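DegV domain-containing protein spr0652 (Streptococcus pneumoniae, PDB 6CNG) binds a long-chain fatty acid, here linoleic acid, and as a FakB protein probably presents it to the fatty acid kinase for phosphorylation. Local coordinates at residues T22-A27 against N42-S47; C31-L36 against L148-N153; N100-T105 against H134-L139; G246-M251 against Q273-I278; A252-E257 against A289-L294. All blocks are in the same frame, centred on the assembly; numbering follows the deposited sequence.

Interaction 1 (T22-A27 against N42-S47)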
# COMPACT_ATOMS: atom_id res chain seq x y z
N THR A 22 3.34 -6.43 -25.08
CA THR A 22 2.97 -5.35 -24.19
C THR A 22 2.72 -5.87 -22.78
O THR A 22 2.37 -7.04 -22.58
CB THR A 22 1.73 -4.58 -24.67
OG1 THR A 22 0.60 -5.43 -24.68
CG2 THR A 22 1.94 -4.03 -26.08
N TRP A 23 2.97 -4.99 -21.82
CA TRP A 23 2.86 -5.29 -20.40
C TRP A 23 2.09 -4.18 -19.69
O TRP A 23 2.25 -3.00 -19.99
CB TRP A 23 4.23 -5.34 -19.74
CG TRP A 23 5.18 -6.24 -20.36
CD1 TRP A 23 5.86 -6.04 -21.49
CD2 TRP A 23 5.60 -7.49 -19.84
NE1 TRP A 23 6.69 -7.09 -21.74
CE2 TRP A 23 6.53 -8.00 -20.73
CE3 TRP A 23 5.27 -8.22 -18.72
CZ2 TRP A 23 7.14 -9.20 -20.53
CZ3 TRP A 23 5.87 -9.41 -18.53
CH2 TRP A 23 6.80 -9.89 -19.42
N LYS A 24 1.24 -4.58 -18.75
CA LYS A 24 0.60 -3.64 -17.85
C LYS A 24 0.83 -4.09 -16.41
O LYS A 24 0.69 -5.27 -16.08
CB LYS A 24 -0.90 -3.49 -18.13
CG LYS A 24 -1.26 -2.20 -18.77
CD LYS A 24 -2.74 -2.09 -19.12
CE LYS A 24 -3.08 -0.77 -19.82
NZ LYS A 24 -4.54 -0.55 -20.11
N ILE A 25 1.20 -3.14 -15.56
CA ILE A 25 1.18 -3.31 -14.12
C ILE A 25 0.00 -2.50 -13.60
O ILE A 25 -0.04 -1.28 -13.76
CB ILE A 25 2.49 -2.84 -13.47
CG1 ILE A 25 3.66 -3.67 -13.99
CG2 ILE A 25 2.39 -2.94 -11.97
CD1 ILE A 25 5.02 -3.10 -13.60
N ILE A 26 -0.95 -3.19 -12.98
CA ILE A 26 -2.17 -2.60 -12.45
C ILE A 26 -2.13 -2.71 -10.94
O ILE A 26 -1.69 -3.72 -10.40
CB ILE A 26 -3.42 -3.29 -13.01
CG1 ILE A 26 -3.32 -3.46 -14.51
CG2 ILE A 26 -4.64 -2.49 -12.65
CD1 ILE A 26 -4.47 -4.17 -15.14
N ALA A 27 -2.54 -1.66 -10.26
CA ALA A 27 -2.64 -1.70 -8.81
C ALA A 27 -3.85 -0.90 -8.39
O ALA A 27 -4.27 0.01 -9.08
CB ALA A 27 -1.38 -1.10 -8.14
N ASN A 42 7.55 -0.93 -23.37
CA ASN A 42 6.30 -1.65 -23.65
C ASN A 42 5.52 -1.94 -22.38
O ASN A 42 4.79 -2.91 -22.34
CB ASN A 42 6.54 -2.97 -24.39
CG ASN A 42 7.25 -2.77 -25.71
OD1 ASN A 42 7.29 -1.69 -26.26
ND2 ASN A 42 7.83 -3.83 -26.22
N THR A 43 5.68 -1.11 -21.35
CA THR A 43 4.95 -1.29 -20.11
C THR A 43 4.24 -0.02 -19.70
O THR A 43 4.80 1.08 -19.75
CB THR A 43 5.87 -1.73 -18.97
OG1 THR A 43 6.64 -2.87 -19.37
CG2 THR A 43 5.06 -2.09 -17.74
N THR A 44 3.00 -0.19 -19.27
CA THR A 44 2.15 0.89 -18.78
C THR A 44 1.63 0.57 -17.39
O THR A 44 1.28 -0.58 -17.10
CB THR A 44 1.00 1.10 -19.75
OG1 THR A 44 1.55 1.52 -20.99
CG2 THR A 44 0.05 2.15 -19.26
N PHE A 45 1.60 1.57 -16.53
CA PHE A 45 1.07 1.47 -15.18
C PHE A 45 -0.30 2.11 -15.08
O PHE A 45 -0.52 3.19 -15.63
CB PHE A 45 1.99 2.20 -14.21
CG PHE A 45 1.48 2.26 -12.82
CD1 PHE A 45 1.50 1.14 -12.02
CD2 PHE A 45 0.99 3.43 -12.32
CE1 PHE A 45 1.03 1.20 -10.73
CE2 PHE A 45 0.53 3.51 -11.04
CZ PHE A 45 0.56 2.39 -10.23
N VAL A 46 -1.21 1.46 -14.37
CA VAL A 46 -2.55 1.97 -14.17
C VAL A 46 -2.92 1.76 -12.72
O VAL A 46 -2.79 0.64 -12.21
CB VAL A 46 -3.59 1.25 -15.06
CG1 VAL A 46 -4.98 1.78 -14.80
CG2 VAL A 46 -3.24 1.41 -16.50
N SER A 47 -3.40 2.80 -12.06
CA SER A 47 -4.00 2.63 -10.76
C SER A 47 -5.51 2.66 -10.85
O SER A 47 -6.10 3.50 -11.55
CB SER A 47 -3.55 3.66 -9.74
OG SER A 47 -3.82 3.13 -8.45
O HOH W 1 1.70 -1.34 -22.19
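Trp23 N donates to Asn42 O at 2.8 Å, and four further backbone bonds follow it in the alternating pattern of a parallel pair. Thr44 N reaches Trp23 O, Ile25 N reaches Thr44 O, Val46 N reaches Ile25 O, and Ala27 N reaches Val46 O. At the C-terminal end Ser47 OG adds a side-chain bond to Ala27 O (3.2 Å), but it meets that carbonyl from above its plane. A water donates to Trp23 O at 2.8 Å and is also hydrogen-bonded to Thr44 OG1, so this carbonyl is held by both strand and solvent.

Packing divides between the two faces. On one, the Trp23 indole lays its edge by the neighbouring strand, with CD1 3.4 Å from Asn42 O in the ring plane. Phe45 has CG anti to its backbone N (chi1 175°), which swings the ring across Ile25 at about a right angle; its CE1 lies 4.2 Å from Ala27 CB. On the other face Lys24 runs beside Thr44, and its CE lies 4.0 Å from Val46 CG2 before NZ bonds to the carbonyls of Ala94 and Glu96.

The pair illustrates how a parallel sheet is built outward from a central strand: 22-27 also bonds to strand 100-105, helix 143-157 packs on Trp23, Ile25 and Thr43, and helix 88-95 packs on Ile26.

Interaction 2 (C31-L36 against L148-N153)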
# COMPACT_ATOMS: atom_id res chain seq x y z
N CYS A 31 -1.87 1.32 -3.40
CA CYS A 31 -0.56 1.71 -3.89
C CYS A 31 -0.50 3.23 -4.00
O CYS A 31 -1.44 3.87 -4.46
CB CYS A 31 -0.32 1.12 -5.29
SG CYS A 31 1.18 1.62 -6.17
N ASP A 32 0.61 3.80 -3.58
CA ASP A 32 0.72 5.24 -3.51
C ASP A 32 1.17 5.88 -4.80
O ASP A 32 1.08 7.11 -4.90
CB ASP A 32 1.68 5.60 -2.38
CG ASP A 32 1.29 4.94 -1.07
OD1 ASP A 32 0.20 5.23 -0.56
OD2 ASP A 32 2.04 4.10 -0.59
N TYR A 33 1.65 5.11 -5.77
CA TYR A 33 2.07 5.65 -7.06
C TYR A 33 0.86 6.09 -7.88
O TYR A 33 -0.10 5.34 -8.03
CB TYR A 33 2.83 4.58 -7.85
CG TYR A 33 4.22 4.24 -7.35
CD1 TYR A 33 5.12 5.23 -7.03
CD2 TYR A 33 4.61 2.94 -7.21
CE1 TYR A 33 6.39 4.91 -6.58
CE2 TYR A 33 5.86 2.61 -6.76
CZ TYR A 33 6.75 3.59 -6.45
OH TYR A 33 8.00 3.22 -6.00
N ARG A 34 0.94 7.30 -8.44
CA ARG A 34 0.08 7.65 -9.57
C ARG A 34 0.80 7.45 -10.90
O ARG A 34 0.16 7.11 -11.90
CB ARG A 34 -0.41 9.11 -9.46
CG ARG A 34 -0.76 9.63 -8.05
CD ARG A 34 -1.96 8.94 -7.47
NE ARG A 34 -2.67 9.80 -6.53
CZ ARG A 34 -3.79 9.45 -5.90
NH1 ARG A 34 -4.31 8.25 -6.10
NH2 ARG A 34 -4.38 10.29 -5.07
N GLN A 35 2.11 7.63 -10.88
CA GLN A 35 2.98 7.34 -12.00
C GLN A 35 4.08 6.44 -11.49
O GLN A 35 4.62 6.68 -10.41
CB GLN A 35 3.66 8.62 -12.53
CG GLN A 35 2.72 9.71 -13.05
CD GLN A 35 3.42 11.01 -13.41
OE1 GLN A 35 3.36 11.46 -14.54
NE2 GLN A 35 4.09 11.60 -12.44
N LEU A 36 4.44 5.44 -12.28
CA LEU A 36 5.49 4.50 -11.90
C LEU A 36 6.81 5.08 -12.34
O LEU A 36 6.97 5.36 -13.52
CB LEU A 36 5.28 3.19 -12.61
CG LEU A 36 6.10 2.00 -12.13
CD1 LEU A 36 6.04 1.84 -10.64
CD2 LEU A 36 5.54 0.80 -12.80
N LEU A 148 6.47 -3.72 -4.41
CA LEU A 148 6.13 -4.81 -5.31
C LEU A 148 5.98 -4.30 -6.72
O LEU A 148 6.39 -4.95 -7.68
CB LEU A 148 4.82 -5.46 -4.90
CG LEU A 148 4.81 -6.19 -3.57
CD1 LEU A 148 3.45 -6.77 -3.37
CD2 LEU A 148 5.83 -7.27 -3.55
N VAL A 149 5.35 -3.15 -6.87
CA VAL A 149 5.16 -2.59 -8.20
C VAL A 149 6.48 -2.16 -8.81
O VAL A 149 6.74 -2.39 -9.99
CB VAL A 149 4.14 -1.45 -8.08
CG1 VAL A 149 4.33 -0.47 -9.17
CG2 VAL A 149 2.77 -2.04 -8.12
N GLU A 150 7.33 -1.53 -8.02
CA GLU A 150 8.66 -1.22 -8.49
C GLU A 150 9.40 -2.47 -8.94
O GLU A 150 10.09 -2.46 -9.96
CB GLU A 150 9.44 -0.53 -7.38
CG GLU A 150 10.92 -0.46 -7.70
CD GLU A 150 11.73 0.35 -6.71
OE1 GLU A 150 12.91 0.64 -7.01
OE2 GLU A 150 11.18 0.70 -5.66
N LYS A 151 9.27 -3.56 -8.19
CA LYS A 151 9.99 -4.76 -8.54
C LYS A 151 9.44 -5.39 -9.80
O LYS A 151 10.20 -5.89 -10.63
CB LYS A 151 9.92 -5.75 -7.39
CG LYS A 151 10.64 -7.04 -7.69
CD LYS A 151 12.11 -6.88 -8.04
CE LYS A 151 12.86 -6.14 -6.98
NZ LYS A 151 14.34 -6.36 -7.03
N LEU A 152 8.13 -5.42 -9.96
CA LEU A 152 7.62 -5.94 -11.21
C LEU A 152 8.23 -5.19 -12.38
O LEU A 152 8.66 -5.80 -13.37
CB LEU A 152 6.12 -5.82 -11.21
CG LEU A 152 5.34 -6.71 -10.27
CD1 LEU A 152 3.90 -6.33 -10.22
CD2 LEU A 152 5.46 -8.14 -10.74
N ASN A 153 8.31 -3.87 -12.27
CA ASN A 153 8.90 -3.06 -13.33
C ASN A 153 10.35 -3.41 -13.52
O ASN A 153 10.81 -3.55 -14.65
CB ASN A 153 8.76 -1.58 -12.98
CG ASN A 153 8.99 -0.68 -14.18
OD1 ASN A 153 8.31 -0.81 -15.19
ND2 ASN A 153 9.96 0.23 -14.06
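Leu36 and Val149 meet with their side chains at a slant, and Val149 is the point on which the loop residues converge. CG1 of Val149, roughly anti to the backbone N, is turned toward the loop and receives two of them. Leu36 CD1 comes within 3.2 Å of Val149 CG1, tighter than usual van der Waals contact, so the exact fit of this pair is doubtful. Tyr33 slides past Val149 in the opposite direction and offers its CD2 at 3.9 Å from the same CG1. The second methyl, Val149 CG2, looks toward Cys31 SG, 4.4 Å away; that sulfur also accepts a bond from Tyr33 N at 3.5 Å, which ties the start of the loop together.

Leu36 has a second branch in use. Its CD2 runs alongside Asn153, again passing in the opposite direction, 4.0 Å from Asn153 OD1. The amide of Asn153 is spent on the same loop further along, OD1 accepting from Ala40 N and ND2 donating to Thr38 O. Near the outer end of the Tyr33 ring, the Glu150 carboxylate is turned 72° from the ring plane, and its OE2 forms a salt bridge with Lys277.

The loop thus fills the side of helix 143-157 next to strands 23-28 and 43-54: Ile25 and Phe45 touch both Leu36 and Val149, while Leu152 of the helix packs on helix 162-174.

Interaction 3 (N100-T105 against H134-L139)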
# COMPACT_ATOMS: atom_id res chain seq x y z
N ASN A 100 0.35 -9.02 -21.38
CA ASN A 100 0.95 -9.53 -20.16
C ASN A 100 0.56 -8.59 -19.03
O ASN A 100 0.99 -7.43 -19.01
CB ASN A 100 2.47 -9.53 -20.32
CG ASN A 100 2.99 -10.68 -21.16
OD1 ASN A 100 2.25 -11.46 -21.72
ND2 ASN A 100 4.28 -10.77 -21.23
N ILE A 101 -0.24 -9.07 -18.06
CA ILE A 101 -0.83 -8.22 -17.03
C ILE A 101 -0.55 -8.77 -15.64
O ILE A 101 -0.85 -9.92 -15.35
CB ILE A 101 -2.35 -8.06 -17.22
CG1 ILE A 101 -2.66 -7.42 -18.56
CG2 ILE A 101 -2.93 -7.23 -16.11
CD1 ILE A 101 -4.08 -7.59 -18.99
N PHE A 102 -0.02 -7.91 -14.77
CA PHE A 102 0.10 -8.16 -13.34
C PHE A 102 -0.78 -7.17 -12.60
O PHE A 102 -0.84 -5.99 -12.93
CB PHE A 102 1.54 -8.00 -12.86
CG PHE A 102 2.43 -8.99 -13.45
CD1 PHE A 102 2.93 -8.82 -14.72
CD2 PHE A 102 2.69 -10.16 -12.80
CE1 PHE A 102 3.72 -9.78 -15.29
CE2 PHE A 102 3.48 -11.12 -13.36
CZ PHE A 102 3.99 -10.93 -14.61
N LEU A 103 -1.43 -7.67 -11.58
CA LEU A 103 -2.39 -6.89 -10.83
C LEU A 103 -2.08 -7.12 -9.37
O LEU A 103 -2.20 -8.23 -8.87
CB LEU A 103 -3.81 -7.34 -11.20
CG LEU A 103 -4.99 -6.50 -10.76
CD1 LEU A 103 -6.26 -7.16 -11.22
CD2 LEU A 103 -5.01 -6.25 -9.26
N VAL A 104 -1.68 -6.06 -8.68
CA VAL A 104 -1.41 -6.11 -7.26
C VAL A 104 -2.53 -5.37 -6.56
O VAL A 104 -2.79 -4.20 -6.85
CB VAL A 104 -0.06 -5.44 -6.93
CG1 VAL A 104 0.31 -5.66 -5.48
CG2 VAL A 104 0.99 -5.97 -7.84
N THR A 105 -3.18 -6.05 -5.64
CA THR A 105 -4.19 -5.44 -4.80
C THR A 105 -3.70 -5.26 -3.38
O THR A 105 -2.80 -5.93 -2.89
CB THR A 105 -5.47 -6.27 -4.77
OG1 THR A 105 -5.28 -7.43 -3.97
CG2 THR A 105 -5.87 -6.66 -6.15
N HIS A 134 -1.66 -12.24 -13.92
CA HIS A 134 -1.29 -12.74 -12.60
C HIS A 134 -1.75 -11.74 -11.55
O HIS A 134 -1.27 -10.60 -11.53
CB HIS A 134 0.21 -12.94 -12.51
CG HIS A 134 0.68 -13.48 -11.19
ND1 HIS A 134 0.47 -14.78 -10.81
CD2 HIS A 134 1.37 -12.89 -10.19
CE1 HIS A 134 1.00 -14.98 -9.62
NE2 HIS A 134 1.56 -13.84 -9.22
N VAL A 135 -2.64 -12.19 -10.67
CA VAL A 135 -3.19 -11.37 -9.60
C VAL A 135 -2.41 -11.66 -8.33
O VAL A 135 -2.30 -12.81 -7.90
CB VAL A 135 -4.68 -11.67 -9.38
CG1 VAL A 135 -5.24 -10.72 -8.35
CG2 VAL A 135 -5.46 -11.59 -10.67
N ILE A 136 -1.93 -10.60 -7.71
CA ILE A 136 -1.13 -10.68 -6.51
C ILE A 136 -1.95 -10.02 -5.43
O ILE A 136 -2.24 -8.83 -5.51
CB ILE A 136 0.21 -9.95 -6.71
CG1 ILE A 136 0.97 -10.63 -7.86
CG2 ILE A 136 0.97 -9.95 -5.44
CD1 ILE A 136 2.16 -9.86 -8.37
N ASP A 137 -2.33 -10.79 -4.45
CA ASP A 137 -2.77 -10.23 -3.19
C ASP A 137 -1.53 -9.89 -2.37
O ASP A 137 -0.80 -10.78 -1.93
CB ASP A 137 -3.62 -11.26 -2.46
CG ASP A 137 -4.23 -10.73 -1.19
OD1 ASP A 137 -3.89 -9.64 -0.69
OD2 ASP A 137 -5.10 -11.45 -0.68
N SER A 138 -1.30 -8.59 -2.17
CA SER A 138 -0.15 -8.15 -1.42
C SER A 138 -0.24 -8.53 0.05
O SER A 138 0.80 -8.58 0.73
CB SER A 138 -0.03 -6.64 -1.51
OG SER A 138 -1.04 -5.98 -0.77
N LEU A 139 -1.46 -8.74 0.55
CA LEU A 139 -1.70 -8.89 1.98
C LEU A 139 -1.14 -7.69 2.75
O LEU A 139 -0.69 -7.82 3.89
CB LEU A 139 -1.14 -10.21 2.51
CG LEU A 139 -1.68 -11.48 1.85
CD1 LEU A 139 -0.92 -12.72 2.30
CD2 LEU A 139 -3.15 -11.68 2.09
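Phe102 and His134 start the side-chain contacts of a parallel strand pair whose frame is a run of backbone hydrogen bonds. His134 N binds Ile101 O, Leu103 N binds His134 O, Ile136 N binds Leu103 O at 2.7 Å, and Thr105 N binds Ile136 O.

Past these, the polar contacts gather on one carbonyl. Thr105 O accepts both Ser138 N (3.1 Å) and Ser138 OG (2.8 Å), the hydroxyl lying in the carbonyl plane on a lone pair. A chi1 of 71° sets that OG between the backbone N and carbonyl carbon of Ser138. Asp137 OD1 accepts from Leu139 N, an Asx turn that bends the chain as it leaves the sheet.

The aromatic contact is a pair of rings, Phe102 and His134, meeting rim to rim with planes 65° apart; His134 CB lies 3.7 Å from Phe102 CD2. Apolar packing continues on the same face, where Val104 CG2 is 4.1 Å from Ile136 CD1.

Helix 113-127 connects the two strands in a beta-alpha-beta crossover, a textbook way of joining parallel neighbours, and packs on the Leu103 face. Helices 143-157 and 162-174 cover Phe102 on the other face, and strand 23-28 borders strand 100-105.

Interaction 4 (G246-M251 against Q273-I278)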
# COMPACT_ATOMS: atom_id res chain seq x y z
N GLY A 246 19.82 -3.27 4.87
CA GLY A 246 20.28 -2.24 3.96
C GLY A 246 19.60 -2.17 2.60
O GLY A 246 20.05 -1.40 1.77
N GLY A 247 18.53 -2.95 2.37
CA GLY A 247 17.79 -2.94 1.12
C GLY A 247 16.87 -1.75 0.92
O GLY A 247 17.02 -0.68 1.50
N ARG A 248 15.88 -1.95 0.07
CA ARG A 248 14.98 -0.86 -0.27
C ARG A 248 13.95 -0.64 0.82
O ARG A 248 13.47 -1.58 1.45
CB ARG A 248 14.25 -1.15 -1.57
CG ARG A 248 15.10 -1.16 -2.80
CD ARG A 248 14.27 -1.50 -4.02
NE ARG A 248 15.11 -1.60 -5.19
CZ ARG A 248 14.71 -2.07 -6.36
NH1 ARG A 248 13.48 -2.49 -6.52
NH2 ARG A 248 15.58 -2.12 -7.36
N ILE A 249 13.62 0.63 1.04
CA ILE A 249 12.50 1.04 1.87
C ILE A 249 11.67 2.05 1.09
O ILE A 249 12.22 2.90 0.39
CB ILE A 249 12.99 1.69 3.16
CG1 ILE A 249 13.81 0.71 3.99
CG2 ILE A 249 11.82 2.17 3.95
CD1 ILE A 249 14.38 1.33 5.21
N VAL A 250 10.36 1.95 1.24
CA VAL A 250 9.38 2.94 0.76
C VAL A 250 8.53 3.35 1.95
O VAL A 250 7.79 2.54 2.51
CB VAL A 250 8.51 2.38 -0.36
CG1 VAL A 250 7.51 3.39 -0.75
CG2 VAL A 250 9.35 2.02 -1.53
N MET A 251 8.64 4.61 2.35
CA MET A 251 7.85 5.18 3.44
C MET A 251 6.72 6.00 2.83
O MET A 251 6.93 7.13 2.38
CB MET A 251 8.71 6.09 4.31
CG MET A 251 9.87 5.45 5.02
SD MET A 251 10.81 6.63 5.98
CE MET A 251 12.18 5.65 6.53
N GLN A 273 24.17 2.03 2.76
CA GLN A 273 23.74 1.80 1.39
C GLN A 273 22.22 1.83 1.22
O GLN A 273 21.74 1.57 0.11
CB GLN A 273 24.31 0.48 0.88
CG GLN A 273 25.56 0.64 -0.01
CD GLN A 273 26.63 1.57 0.59
OE1 GLN A 273 26.77 2.74 0.18
NE2 GLN A 273 27.41 1.05 1.53
N ALA A 274 21.47 2.14 2.26
CA ALA A 274 20.01 2.05 2.19
C ALA A 274 19.47 2.92 1.07
O ALA A 274 19.93 4.05 0.86
CB ALA A 274 19.39 2.47 3.52
N ASP A 275 18.48 2.38 0.37
CA ASP A 275 17.84 3.02 -0.76
C ASP A 275 16.43 3.31 -0.26
O ASP A 275 15.57 2.43 -0.25
CB ASP A 275 17.88 2.09 -1.96
CG ASP A 275 17.10 2.62 -3.17
OD1 ASP A 275 16.55 3.74 -3.10
OD2 ASP A 275 17.05 1.89 -4.19
N ILE A 276 16.21 4.52 0.19
CA ILE A 276 14.95 4.91 0.80
C ILE A 276 14.26 5.94 -0.08
O ILE A 276 14.90 6.88 -0.57
CB ILE A 276 15.22 5.49 2.20
CG1 ILE A 276 16.01 4.51 3.04
CG2 ILE A 276 13.90 5.86 2.89
CD1 ILE A 276 16.45 5.10 4.34
N LYS A 277 12.95 5.74 -0.26
CA LYS A 277 12.03 6.69 -0.87
C LYS A 277 10.96 7.08 0.15
O LYS A 277 10.54 6.27 0.97
CB LYS A 277 11.34 6.06 -2.09
CG LYS A 277 12.26 5.48 -3.17
CD LYS A 277 11.48 4.55 -4.14
CE LYS A 277 12.39 3.53 -4.89
NZ LYS A 277 13.15 2.57 -4.01
N ILE A 278 10.53 8.33 0.10
CA ILE A 278 9.43 8.81 0.93
C ILE A 278 8.35 9.29 -0.04
O ILE A 278 8.62 10.13 -0.91
CB ILE A 278 9.88 9.94 1.87
CG1 ILE A 278 11.14 9.54 2.63
CG2 ILE A 278 8.77 10.31 2.84
CD1 ILE A 278 11.78 10.69 3.40
O HOH W 2 19.55 -0.29 -0.99
O HOH W 3 17.86 -0.38 -4.80
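Met251 and Ile276 meet on the well-packed face of this parallel pair: the extended methionine chain crosses at a slant and sets CE 4.0 Å from Ile276 CG2. Ile249 lies side by side with Ile276, both pointing the same way, and its CB is 4.1 Å from Ile276 CG1. Three backbone bonds run beneath these side chains, from Ile249 N to Asp275 O, from Lys277 N to Ile249 O, and from Met251 N to Lys277 O; the last, at 2.9 Å, is almost straight (178°). Helix 257-270 lies over this face, touching Ile249, Met251 and Ile276.

The same helix is the connection between the strands, so the contact is a worked example of a beta-alpha-beta unit, with strand 275-280 outermost in its sheet within the chain. At Gly246, where the chain bends into the strand, water takes over from direct bonding: one molecule donates to Gly246 O at 3.0 Å and to Gln273 O.

The face with Arg248 and Asp275 is looser. Their side chains run alongside each other, guanidinium and carboxylate planes 75° apart, yet Arg248 NE stays 4.1 Å from Asp275 OD2, too far for a direct ion pair. A second water accepts from Arg248 NE at 3.0 Å in the guanidinium plane; its approach to Asp275 OD2 is unusually short, so that half of the bridge is doubtful in detail. Lys277 NZ makes a long salt bridge to Asp275 OD1 (3.7 Å) and another to Glu150 of helix 143-157, where Arg248 finds its stronger partner in Asp154.

Interaction 5 (A252-E257 against A289-L294)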
# COMPACT_ATOMS: atom_id res chain seq x y z
N ALA A 252 5.51 5.46 2.84
CA ALA A 252 4.30 6.22 2.52
C ALA A 252 3.79 6.90 3.78
O ALA A 252 3.50 6.24 4.77
CB ALA A 252 3.25 5.27 1.96
N GLN A 253 3.64 8.22 3.73
CA GLN A 253 3.31 8.98 4.92
C GLN A 253 2.24 10.03 4.63
O GLN A 253 2.10 10.51 3.51
CB GLN A 253 4.55 9.66 5.50
CG GLN A 253 5.33 10.48 4.53
CD GLN A 253 4.78 11.87 4.35
OE1 GLN A 253 4.24 12.44 5.27
NE2 GLN A 253 4.91 12.42 3.15
N ARG A 254 1.48 10.37 5.69
CA ARG A 254 0.48 11.43 5.67
C ARG A 254 0.92 12.50 6.65
O ARG A 254 0.74 12.35 7.86
CB ARG A 254 -0.89 10.89 6.06
CG ARG A 254 -1.96 11.94 6.09
CD ARG A 254 -2.11 12.64 4.76
NE ARG A 254 -3.02 13.77 4.84
CZ ARG A 254 -3.18 14.66 3.88
NH1 ARG A 254 -2.51 14.55 2.74
NH2 ARG A 254 -4.01 15.66 4.07
N ASN A 255 1.45 13.58 6.13
CA ASN A 255 1.88 14.70 6.97
C ASN A 255 2.80 14.21 8.08
O ASN A 255 2.67 14.55 9.24
CB ASN A 255 0.68 15.46 7.54
CG ASN A 255 0.15 16.53 6.60
OD1 ASN A 255 0.92 17.22 5.93
ND2 ASN A 255 -1.15 16.67 6.54
N ASN A 256 3.76 13.40 7.69
CA ASN A 256 4.73 12.84 8.60
C ASN A 256 6.13 12.92 8.00
O ASN A 256 6.97 12.05 8.25
CB ASN A 256 4.36 11.40 8.94
CG ASN A 256 4.96 10.95 10.23
OD1 ASN A 256 5.20 11.75 11.13
ND2 ASN A 256 5.20 9.66 10.34
N GLU A 257 6.41 13.95 7.21
CA GLU A 257 7.70 14.06 6.54
C GLU A 257 8.84 14.21 7.52
O GLU A 257 9.95 13.75 7.24
CB GLU A 257 7.70 15.26 5.60
CG GLU A 257 6.95 15.05 4.32
CD GLU A 257 5.53 15.54 4.37
OE1 GLU A 257 4.95 15.61 5.46
OE2 GLU A 257 4.98 15.85 3.29
N ALA A 289 -4.69 5.53 7.36
CA ALA A 289 -3.54 5.77 8.22
C ALA A 289 -3.69 7.05 9.01
O ALA A 289 -3.12 7.17 10.11
CB ALA A 289 -2.26 5.82 7.39
N GLU A 290 -4.43 8.01 8.45
CA GLU A 290 -4.78 9.27 9.10
C GLU A 290 -3.59 10.17 9.33
O GLU A 290 -2.46 9.85 8.94
CB GLU A 290 -5.54 9.00 10.40
CG GLU A 290 -6.85 8.23 10.18
CD GLU A 290 -7.88 8.48 11.27
OE1 GLU A 290 -8.20 9.65 11.56
OE2 GLU A 290 -8.38 7.50 11.84
N GLU A 291 -3.83 11.31 9.94
CA GLU A 291 -2.81 12.33 10.01
C GLU A 291 -1.68 11.87 10.92
O GLU A 291 -1.90 11.35 12.00
CB GLU A 291 -3.42 13.62 10.50
CG GLU A 291 -4.46 14.17 9.54
CD GLU A 291 -3.87 14.63 8.25
OE1 GLU A 291 -4.61 14.70 7.25
OE2 GLU A 291 -2.65 14.90 8.21
N GLY A 292 -0.47 12.09 10.44
CA GLY A 292 0.72 11.63 11.10
C GLY A 292 1.07 10.19 10.82
O GLY A 292 2.03 9.68 11.40
N GLY A 293 0.32 9.52 9.96
CA GLY A 293 0.51 8.10 9.76
C GLY A 293 1.67 7.79 8.84
O GLY A 293 2.10 8.59 8.01
N LEU A 294 2.17 6.56 8.99
CA LEU A 294 3.27 6.06 8.19
C LEU A 294 3.04 4.60 7.86
O LEU A 294 2.71 3.82 8.75
CB LEU A 294 4.56 6.17 8.98
CG LEU A 294 5.74 5.38 8.40
CD1 LEU A 294 6.22 5.97 7.11
CD2 LEU A 294 6.85 5.34 9.41
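Glu290, where the chain leaves helix 283-289 with positive phi just after Ala289 of the linoleic acid pocket, presents its carbonyl O to Arg254 CB at 3.4 Å. Glu291 supplies the acidic half of the salt bridge. Its chain is bent about the CB-CG bond (chi2 -67°), which lays the carboxylate beside both Arg254 and Asn255. Glu291 OE1 takes Arg254 NE at 3.0 Å, in the guanidinium plane, with a weak bond from NH2 besides; Glu291 OE2 takes Asn255 ND2 at 2.9 Å, nearly straight (173°) and in the amide plane. With its two oxygens bonded to two different residues, the carboxylate is restrained from turning. Arg254 NH2 has a further partner in Asp68.

Gly292 N then binds Arg254 O (2.9 Å), and Gly293 O accepts Arg254 N (3.0 Å). Two residues thus face one, a G1 beta bulge, here coupled to a type II turn from Glu290 to Gly293; Gly292 supplies the positive phi that both motifs favour.

Leu294 begins strand 294-300, forming a non-hydrogen-bonded antiparallel pair with Gln253. Its CD1 lies 3.6 Å from Ala252 O, and Asn256 crosses it at about a right angle, ND2 3.8 Å from Leu294 CB.

Overall arrangement
Interactions 1 and 3 share one sheet, in which strands 23-28 and 100-105 are direct neighbours; interactions 4 and 5 share strand 247-253 of the other. Interaction 2 lies between, touching all the rest: Leu152 packs on interaction 3, Ile25 on the helix, and Glu150 of that helix forms a salt bridge to Lys277 of interaction 4. Interactions 2 and 3 are buried, the first without any hydrogen bond across it and the second rich in backbone bonds. Interactions 1 and 4 are partly buried parallel pairs with water at their margins, whereas interaction 5, also partly buried, replaces regular pairing with a bulge, a turn and a salt bridge.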